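Local structure of StAR-related lipid transfer protein 5 (2R55) at residues A32-Q37 against S61-G66; A43-C48 against G66-G71; V116-T121 against P158-K163. The protein probably binds cholesterol or other sterols in its START domain and may take part in the transport of sterols or other lipids inside the cell. All blocks are in the same frame, centred on the assembly; numbering follows the deposited sequence.

Contacts 1 and 2 are neighbours, their centres about 11 Å apart, and share G66, where the loop of contact 1 runs into the strand used by contact 2. Contact 3 stands apart, on the opposite side of the chain's centre from contact 2 and about 27 Å from it between centres, although both reach the same curved sheet. The chemistry follows the setting. Contact 1 is a surface contact made by one salt bridge between helix 21-40 and a loop. Contact 2, partly buried, packs an indole and a cysteine on side chains of strand 67-75, across the strand between them. Contact 3, buried, sets a loop cysteine and a lysine chain against an arginine whose charge is met by acids of the sheet.

Contact 1 of 3, residues A32-Q37 against S61-G66; sequences AEKMLQ and SVEFPG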
loop_
_atom_site.group_PDB
_atom_site.type_symbol
_atom_site.label_atom_id
_atom_site.label_comp_id
_atom_site.label_asym_id
_atom_site.label_seq_id
_atom_site.Cartn_x
_atom_site.Cartn_y
_atom_site.Cartn_z
ATOM N N ALA A 32 8.071 7.650 -5.642
ATOM C CA ALA A 32 8.058 8.431 -4.420
ATOM C C ALA A 32 7.715 9.914 -4.663
ATOM O O ALA A 32 6.957 10.510 -3.888
ATOM C CB ALA A 32 9.396 8.305 -3.715
ATOM N N GLU A 33 8.258 10.505 -5.729
ATOM C CA GLU A 33 7.897 11.888 -6.105
ATOM C C GLU A 33 6.381 12.056 -6.267
ATOM O O GLU A 33 5.809 13.006 -5.726
ATOM C CB GLU A 33 8.661 12.368 -7.345
ATOM C CG GLU A 33 9.997 13.031 -7.000
ATOM C CD GLU A 33 11.072 12.861 -8.089
ATOM O OE1 GLU A 33 10.722 12.677 -9.294
ATOM O OE2 GLU A 33 12.274 12.909 -7.723
ATOM N N LYS A 34 5.739 11.109 -6.967
ATOM C CA LYS A 34 4.286 11.121 -7.135
ATOM C C LYS A 34 3.560 10.928 -5.813
ATOM O O LYS A 34 2.567 11.582 -5.516
ATOM C CB LYS A 34 3.855 10.050 -8.137
ATOM C CG LYS A 34 4.000 10.511 -9.578
ATOM C CD LYS A 34 3.942 9.332 -10.501
ATOM C CE LYS A 34 4.110 9.738 -11.942
ATOM N NZ LYS A 34 3.898 8.520 -12.753
ATOM N N MET A 35 4.079 10.013 -5.019
ATOM C CA MET A 35 3.549 9.770 -3.714
ATOM C C MET A 35 3.605 11.032 -2.868
ATOM O O MET A 35 2.622 11.410 -2.244
ATOM C CB MET A 35 4.302 8.617 -3.091
ATOM C CG MET A 35 3.754 7.278 -3.533
ATOM S SD MET A 35 2.232 6.880 -2.656
ATOM C CE MET A 35 2.858 6.579 -1.013
ATOM N N LEU A 36 4.731 11.722 -2.906
ATOM C CA LEU A 36 4.855 12.984 -2.198
ATOM C C LEU A 36 3.778 13.988 -2.625
ATOM O O LEU A 36 3.179 14.668 -1.780
ATOM C CB LEU A 36 6.266 13.557 -2.347
ATOM C CG LEU A 36 6.666 14.635 -1.321
ATOM C CD1 LEU A 36 6.447 14.143 0.125
ATOM C CD2 LEU A 36 8.110 15.161 -1.531
ATOM N N GLN A 37 3.506 14.051 -3.928
ATOM C CA GLN A 37 2.493 14.959 -4.434
ATOM C C GLN A 37 1.085 14.524 -4.002
ATOM O O GLN A 37 0.270 15.374 -3.628
ATOM C CB GLN A 37 2.636 15.186 -5.953
ATOM C CG GLN A 37 2.646 16.690 -6.390
ATOM C CD GLN A 37 3.657 17.562 -5.605
ATOM O OE1 GLN A 37 4.683 17.070 -5.096
ATOM N NE2 GLN A 37 3.365 18.867 -5.510
ATOM N N SER A 61 -7.601 8.245 -10.675
ATOM C CA SER A 61 -6.197 8.051 -10.980
ATOM C C SER A 61 -5.923 8.626 -12.343
ATOM O O SER A 61 -6.823 8.611 -13.193
ATOM C CB SER A 61 -5.904 6.563 -11.033
ATOM O OG SER A 61 -4.854 6.279 -11.935
ATOM N N VAL A 62 -4.711 9.153 -12.544
ATOM C CA VAL A 62 -4.232 9.502 -13.892
ATOM C C VAL A 62 -3.374 8.350 -14.476
ATOM O O VAL A 62 -2.950 8.408 -15.621
ATOM C CB VAL A 62 -3.460 10.883 -13.956
ATOM C CG1 VAL A 62 -4.334 12.026 -13.466
ATOM C CG2 VAL A 62 -2.155 10.841 -13.171
ATOM N N GLU A 63 -3.131 7.315 -13.678
ATOM C CA GLU A 63 -2.308 6.180 -14.096
ATOM C C GLU A 63 -3.077 5.119 -14.904
ATOM O O GLU A 63 -2.466 4.419 -15.707
ATOM C CB GLU A 63 -1.632 5.502 -12.896
ATOM C CG GLU A 63 -0.708 6.387 -12.004
ATOM C CD GLU A 63 0.431 7.131 -12.736
ATOM O OE1 GLU A 63 0.867 6.724 -13.825
ATOM O OE2 GLU A 63 0.908 8.155 -12.184
ATOM N N PHE A 64 -4.398 5.015 -14.692
ATOM C CA PHE A 64 -5.251 3.979 -15.291
ATOM C C PHE A 64 -6.724 4.406 -15.140
ATOM O O PHE A 64 -7.008 5.326 -14.377
ATOM C CB PHE A 64 -4.969 2.596 -14.668
ATOM C CG PHE A 64 -5.701 2.315 -13.374
ATOM C CD1 PHE A 64 -5.581 3.148 -12.281
ATOM C CD2 PHE A 64 -6.486 1.171 -13.252
ATOM C CE1 PHE A 64 -6.249 2.881 -11.092
ATOM C CE2 PHE A 64 -7.162 0.872 -12.051
ATOM C CZ PHE A 64 -7.047 1.729 -10.975
ATOM N N PRO A 65 -7.661 3.754 -15.873
ATOM C CA PRO A 65 -9.079 4.134 -15.776
ATOM C C PRO A 65 -9.609 4.345 -14.343
ATOM O O PRO A 65 -10.343 5.318 -14.123
ATOM C CB PRO A 65 -9.798 2.958 -16.431
ATOM C CG PRO A 65 -8.828 2.456 -17.423
ATOM C CD PRO A 65 -7.472 2.627 -16.810
ATOM N N GLY A 66 -9.218 3.485 -13.387
ATOM C CA GLY A 66 -9.764 3.505 -12.016
ATOM C C GLY A 66 -9.402 4.661 -11.083
ATOM O O GLY A 66 -9.153 5.796 -11.521
#
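K34 and E63 reach toward each other from opposite directions and close a salt bridge, K34 NZ to E63 OE2 at 3.1 Å. This pair links the N-terminal helix 21-40 of the START domain's helix-grip fold to the loop that joins strands 54-60 and 67-75. The ammonium approaches OE2 on its syn side but stands 30° out of the carboxylate plane. E63 OE1 is farther from K34 NZ, at 3.7 Å, so the grip is one-sided. The lysine chain is extended beyond CG, which carries NZ well clear of the helix, and CE of K34 passes 3.6 Å from OE2 of E63. The glutamate, by contrast, is bent at chi2 (-55°), and this turn directs its carboxylate to the helix. The nearest CA atoms across the contact, those of K34 and E63, are 10.8 Å apart; the two side chains span that distance without backbone contact.

Behind the acid, S61 OG gathers backbone N-H groups of the loop. S61 OG accepts the N-H of E63, with E63 N at 2.7 Å, an ST turn. F64 N also donates to S61 OG, at 3.1 Å, an ST motif, while H195 hydrogen-bonds to the same oxygen. S61 N bonds back to G66 O and closes the loop's base. Packing extends the contact to the sheet: both K34 and E63 touch P173 of strand 167-180, and F64 stacks with H172. Within the loop, two residues on, the backbone N of G66 lies 3.4 Å above the plane of the F64 ring, over its centre.

Contact 2 of 3, residues A43-C48 against G66-G71; sequences AGWKIC and GNLYRG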
loop_
_atom_site.group_PDB
_atom_site.type_symbol
_atom_site.label_atom_id
_atom_site.label_comp_id
_atom_site.label_asym_id
_atom_site.label_seq_id
_atom_site.Cartn_x
_atom_site.Cartn_y
_atom_site.Cartn_z
ATOM N N ALA A 43 -6.693 18.694 -3.499
ATOM C CA ALA A 43 -7.709 18.797 -4.543
ATOM C C ALA A 43 -8.086 17.438 -5.100
ATOM O O ALA A 43 -7.363 16.444 -4.915
ATOM C CB ALA A 43 -7.236 19.712 -5.661
ATOM N N GLY A 44 -9.224 17.406 -5.790
ATOM C CA GLY A 44 -9.734 16.176 -6.366
ATOM C C GLY A 44 -10.393 15.307 -5.315
ATOM O O GLY A 44 -11.476 14.804 -5.551
ATOM N N TRP A 45 -9.751 15.155 -4.153
ATOM C CA TRP A 45 -10.192 14.240 -3.091
ATOM C C TRP A 45 -11.668 14.351 -2.668
ATOM O O TRP A 45 -12.056 15.348 -2.045
ATOM C CB TRP A 45 -9.320 14.401 -1.835
ATOM C CG TRP A 45 -7.866 14.142 -2.037
ATOM C CD1 TRP A 45 -6.856 15.025 -1.838
ATOM C CD2 TRP A 45 -7.252 12.918 -2.465
ATOM N NE1 TRP A 45 -5.643 14.433 -2.113
ATOM C CE2 TRP A 45 -5.861 13.141 -2.507
ATOM C CE3 TRP A 45 -7.744 11.646 -2.807
ATOM C CZ2 TRP A 45 -4.957 12.154 -2.875
ATOM C CZ3 TRP A 45 -6.844 10.667 -3.186
ATOM C CH2 TRP A 45 -5.467 10.920 -3.213
ATOM N N LYS A 46 -12.466 13.317 -2.976
ATOM C CA LYS A 46 -13.877 13.259 -2.552
ATOM C C LYS A 46 -14.033 12.180 -1.497
ATOM O O LYS A 46 -13.640 11.036 -1.716
ATOM C CB LYS A 46 -14.832 12.970 -3.723
ATOM C CG LYS A 46 -14.483 13.622 -5.078
ATOM C CD LYS A 46 -15.264 14.904 -5.318
ATOM C CE LYS A 46 -14.450 16.160 -4.959
ATOM N NZ LYS A 46 -13.694 16.714 -6.132
ATOM N N ILE A 47 -14.619 12.537 -0.358
ATOM C CA ILE A 47 -14.712 11.637 0.797
ATOM C C ILE A 47 -15.628 10.413 0.571
ATOM O O ILE A 47 -16.720 10.543 0.004
ATOM C CB ILE A 47 -15.147 12.430 2.068
ATOM C CG1 ILE A 47 -14.691 11.726 3.350
ATOM C CG2 ILE A 47 -16.650 12.707 2.074
ATOM C CD1 ILE A 47 -13.323 12.194 3.849
ATOM N N CYS A 48 -15.176 9.232 1.000
ATOM C CA CYS A 48 -16.015 8.025 0.964
ATOM C C CYS A 48 -16.761 7.910 2.284
ATOM O O CYS A 48 -17.987 8.026 2.351
ATOM C CB CYS A 48 -15.191 6.739 0.818
ATOM S SG CYS A 48 -14.005 6.604 -0.509
ATOM N N GLY A 66 -9.218 3.485 -13.387
ATOM C CA GLY A 66 -9.764 3.505 -12.016
ATOM C C GLY A 66 -9.402 4.661 -11.083
ATOM O O GLY A 66 -9.153 5.796 -11.521
ATOM N N ASN A 67 -9.381 4.374 -9.781
ATOM C CA ASN A 67 -9.223 5.416 -8.777
ATOM C C ASN A 67 -7.971 5.281 -7.913
ATOM O O ASN A 67 -7.340 4.224 -7.874
ATOM C CB ASN A 67 -10.455 5.460 -7.876
ATOM C CG ASN A 67 -11.758 5.683 -8.651
ATOM O OD1 ASN A 67 -11.858 6.548 -9.526
ATOM N ND2 ASN A 67 -12.771 4.915 -8.300
ATOM N N LEU A 68 -7.630 6.360 -7.212
ATOM C CA LEU A 68 -6.605 6.340 -6.181
ATOM C C LEU A 68 -7.291 6.597 -4.858
ATOM O O LEU A 68 -8.122 7.500 -4.763
ATOM C CB LEU A 68 -5.554 7.421 -6.470
ATOM C CG LEU A 68 -4.552 7.936 -5.434
ATOM C CD1 LEU A 68 -3.563 6.861 -4.992
ATOM C CD2 LEU A 68 -3.796 9.184 -5.968
ATOM N N TYR A 69 -6.924 5.818 -3.841
ATOM C CA TYR A 69 -7.549 5.866 -2.515
ATOM C C TYR A 69 -6.565 6.358 -1.457
ATOM O O TYR A 69 -5.385 5.976 -1.470
ATOM C CB TYR A 69 -8.108 4.479 -2.124
ATOM C CG TYR A 69 -9.332 4.102 -2.920
ATOM C CD1 TYR A 69 -9.223 3.389 -4.117
ATOM C CD2 TYR A 69 -10.603 4.486 -2.496
ATOM C CE1 TYR A 69 -10.360 3.065 -4.876
ATOM C CE2 TYR A 69 -11.747 4.164 -3.240
ATOM C CZ TYR A 69 -11.614 3.457 -4.426
ATOM O OH TYR A 69 -12.734 3.159 -5.153
ATOM N N ARG A 70 -7.061 7.189 -0.541
ATOM C CA ARG A 70 -6.243 7.834 0.456
ATOM C C ARG A 70 -6.814 7.566 1.845
ATOM O O ARG A 70 -7.966 7.917 2.141
ATOM C CB ARG A 70 -6.218 9.334 0.178
ATOM C CG ARG A 70 -5.488 10.209 1.223
ATOM C CD ARG A 70 -6.074 11.600 1.223
ATOM N NE ARG A 70 -5.140 12.606 1.707
ATOM C CZ ARG A 70 -4.910 12.866 2.992
ATOM N NH1 ARG A 70 -5.531 12.173 3.952
ATOM N NH2 ARG A 70 -4.034 13.809 3.322
ATOM N N GLY A 71 -6.001 6.928 2.677
ATOM C CA GLY A 71 -6.348 6.666 4.064
ATOM C C GLY A 71 -5.548 7.573 4.983
ATOM O O GLY A 71 -4.345 7.761 4.791
#
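Next to W45, whose indole meets L68 and R70, the ammonium NZ of K46 donates to G44 O at 3.0 Å, from above the carbonyl plane and off the lone pairs. The lysine is folded back over the turn leading into strand 46-49 to make this bond; that strand is the first of a beta-meander with 54-60 and 67-75. Strand 54-60 pairs with both of the others, so the contact bridges it without any backbone pairing between 46-49 and 67-75. W45 carries most of it. R70 CB sits over the face of the W45 six-membered ring, 4.0 Å from its centroid and 24° off the normal, a CH-pi contact. R70 CG lies opposite the backbone N (chi1 175°) and the chain runs on extended, which brings CD over the indole as well. The guanidinium, turned 75° to the ring, is at most weakly attracted to it; its NH1 pairs with E72. L68 CD2 meets W45 CH2 at 3.7 Å, while L68 O lies in the ring plane at its edge. D41 O binds W45 NE1, and R59 of strand 54-60 makes a cation-pi contact with the indole. Replacing W45 with an alanine would probably take the indole face from R70's aliphatic chain, open a gap beside L68 CD2 and leave D41 O without the indole N-H. On the other sheet face, C48 SG lies near the Y69 ring plane, 4.3 Å from Y69 CE2.

Contact 3 of 3, residues V116-T121 against P158-K163; sequences VSRTST and PLCPPK
R118 stands out from strand 114-120 toward C160 with CG trans to its backbone N (chi1 173°), then bends at chi3 (143°), which turns the guanidinium to meet K163. C160 answers from the 158-163 loop with SG likewise trans to its own N (chi1 -169°), and the sulfur lies alongside the arginine's aliphatic part: CD of R118 is 3.3 Å from SG of C160, and CB and CG are about 4.0 Å away. The first of these is short for a carbon-sulfur pair and is doubtful in detail at 2.5 Å resolution. K163, bent at chi2, passes obliquely over one face of the guanidinium. K163 CE lies 3.8 Å above the plane of the R118 guanidinium, over its centre, and K163 CG is 3.5 Å from CZ of R118.

In the START fold this joins the loop between strands 148-154 and 167-180 to the curved antiparallel part of the sheet, where strand 114-120 is paired with 103-109 and 132-142. Both of those strands supply acids to R118, D133 in a salt bridge with NH1 and E105 with NE, and F166 adds a cation-pi contact. These carboxylates probably offset the nearness of the two positive charges, with NZ of K163 standing 4.5 Å from NH2 of R118. The C160 side chain is wedged in apolar company, touching I107 and V135.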
loop_
_atom_site.group_PDB
_atom_site.type_symbol
_atom_site.label_atom_id
_atom_site.label_comp_id
_atom_site.label_asym_id
_atom_site.label_seq_id
_atom_site.Cartn_x
_atom_site.Cartn_y
_atom_site.Cartn_z
ATOM N N VAL A 116 12.312 -5.705 -5.363
ATOM C CA VAL A 116 11.171 -6.160 -6.150
ATOM C C VAL A 116 10.416 -7.262 -5.395
ATOM O O VAL A 116 11.008 -8.265 -4.986
ATOM C CB VAL A 116 11.614 -6.629 -7.551
ATOM C CG1 VAL A 116 10.417 -7.040 -8.393
ATOM C CG2 VAL A 116 12.405 -5.519 -8.246
ATOM N N SER A 117 9.115 -7.056 -5.195
ATOM C CA SER A 117 8.335 -7.928 -4.330
ATOM C C SER A 117 7.099 -8.511 -5.007
ATOM O O SER A 117 6.525 -7.900 -5.909
ATOM C CB SER A 117 7.919 -7.186 -3.064
ATOM O OG SER A 117 6.892 -6.251 -3.336
ATOM N N ARG A 118 6.714 -9.706 -4.565
ATOM C CA ARG A 118 5.474 -10.342 -4.979
ATOM C C ARG A 118 4.550 -10.372 -3.775
ATOM O O ARG A 118 4.960 -10.757 -2.687
ATOM C CB ARG A 118 5.737 -11.759 -5.505
ATOM C CG ARG A 118 4.479 -12.578 -5.822
ATOM C CD ARG A 118 4.831 -13.880 -6.490
ATOM N NE ARG A 118 3.947 -14.951 -6.047
ATOM C CZ ARG A 118 2.873 -15.372 -6.707
ATOM N NH1 ARG A 118 2.536 -14.825 -7.873
ATOM N NH2 ARG A 118 2.134 -16.354 -6.204
ATOM N N THR A 119 3.311 -9.949 -3.979
ATOM C CA THR A 119 2.312 -9.904 -2.926
ATOM C C THR A 119 1.075 -10.701 -3.361
ATOM O O THR A 119 0.558 -10.500 -4.462
ATOM C CB THR A 119 1.919 -8.449 -2.629
ATOM O OG1 THR A 119 3.099 -7.696 -2.310
ATOM C CG2 THR A 119 0.934 -8.363 -1.468
ATOM N N SER A 120 0.609 -11.600 -2.498
ATOM C CA SER A 120 -0.573 -12.408 -2.774
ATOM C C SER A 120 -1.727 -11.937 -1.909
ATOM O O SER A 120 -1.593 -11.832 -0.694
ATOM C CB SER A 120 -0.314 -13.887 -2.486
ATOM O OG SER A 120 0.876 -14.362 -3.093
ATOM N N THR A 121 -2.855 -11.647 -2.551
ATOM C CA THR A 121 -4.084 -11.273 -1.863
ATOM C C THR A 121 -4.969 -12.506 -1.888
ATOM O O THR A 121 -4.802 -13.363 -2.757
ATOM C CB THR A 121 -4.825 -10.084 -2.578
ATOM O OG1 THR A 121 -5.226 -10.474 -3.904
ATOM C CG2 THR A 121 -3.941 -8.853 -2.654
ATOM N N PRO A 158 11.026 -11.156 -15.076
ATOM C CA PRO A 158 11.234 -12.488 -15.651
ATOM C C PRO A 158 11.323 -13.661 -14.664
ATOM O O PRO A 158 11.234 -14.811 -15.093
ATOM C CB PRO A 158 12.564 -12.338 -16.392
ATOM C CG PRO A 158 12.609 -10.921 -16.780
ATOM C CD PRO A 158 11.960 -10.171 -15.652
ATOM N N LEU A 159 11.502 -13.392 -13.373
ATOM C CA LEU A 159 11.565 -14.473 -12.375
ATOM C C LEU A 159 10.270 -14.572 -11.574
ATOM O O LEU A 159 10.179 -15.293 -10.582
ATOM C CB LEU A 159 12.782 -14.296 -11.455
ATOM C CG LEU A 159 13.201 -15.394 -10.467
ATOM C CD1 LEU A 159 13.574 -16.722 -11.162
ATOM C CD2 LEU A 159 14.335 -14.877 -9.590
ATOM N N CYS A 160 9.265 -13.833 -12.020
ATOM C CA CYS A 160 7.962 -13.863 -11.388
ATOM C C CYS A 160 6.837 -13.581 -12.403
ATOM O O CYS A 160 6.275 -12.489 -12.436
ATOM C CB CYS A 160 7.925 -12.890 -10.214
ATOM S SG CYS A 160 6.464 -13.124 -9.201
ATOM N N PRO A 161 6.504 -14.584 -13.236
ATOM C CA PRO A 161 5.477 -14.408 -14.252
ATOM C C PRO A 161 4.089 -14.787 -13.691
ATOM O O PRO A 161 4.008 -15.178 -12.519
ATOM C CB PRO A 161 5.935 -15.365 -15.357
ATOM C CG PRO A 161 6.852 -16.375 -14.681
ATOM C CD PRO A 161 7.052 -15.953 -13.258
ATOM N N PRO A 162 3.000 -14.621 -14.489
ATOM C CA PRO A 162 1.666 -14.980 -13.989
ATOM C C PRO A 162 1.607 -16.397 -13.454
ATOM O O PRO A 162 2.037 -17.339 -14.127
ATOM C CB PRO A 162 0.771 -14.819 -15.218
ATOM C CG PRO A 162 1.441 -13.771 -16.017
ATOM C CD PRO A 162 2.916 -14.056 -15.850
ATOM N N LYS A 163 1.105 -16.518 -12.230
ATOM C CA LYS A 163 1.050 -17.776 -11.511
ATOM C C LYS A 163 -0.308 -18.433 -11.724
ATOM O O LYS A 163 -1.332 -17.749 -11.847
ATOM C CB LYS A 163 1.301 -17.548 -10.019
ATOM C CG LYS A 163 2.769 -17.343 -9.630
ATOM C CD LYS A 163 3.395 -18.619 -9.058
ATOM C CE LYS A 163 4.697 -18.336 -8.299
ATOM N NZ LYS A 163 5.101 -19.505 -7.435
#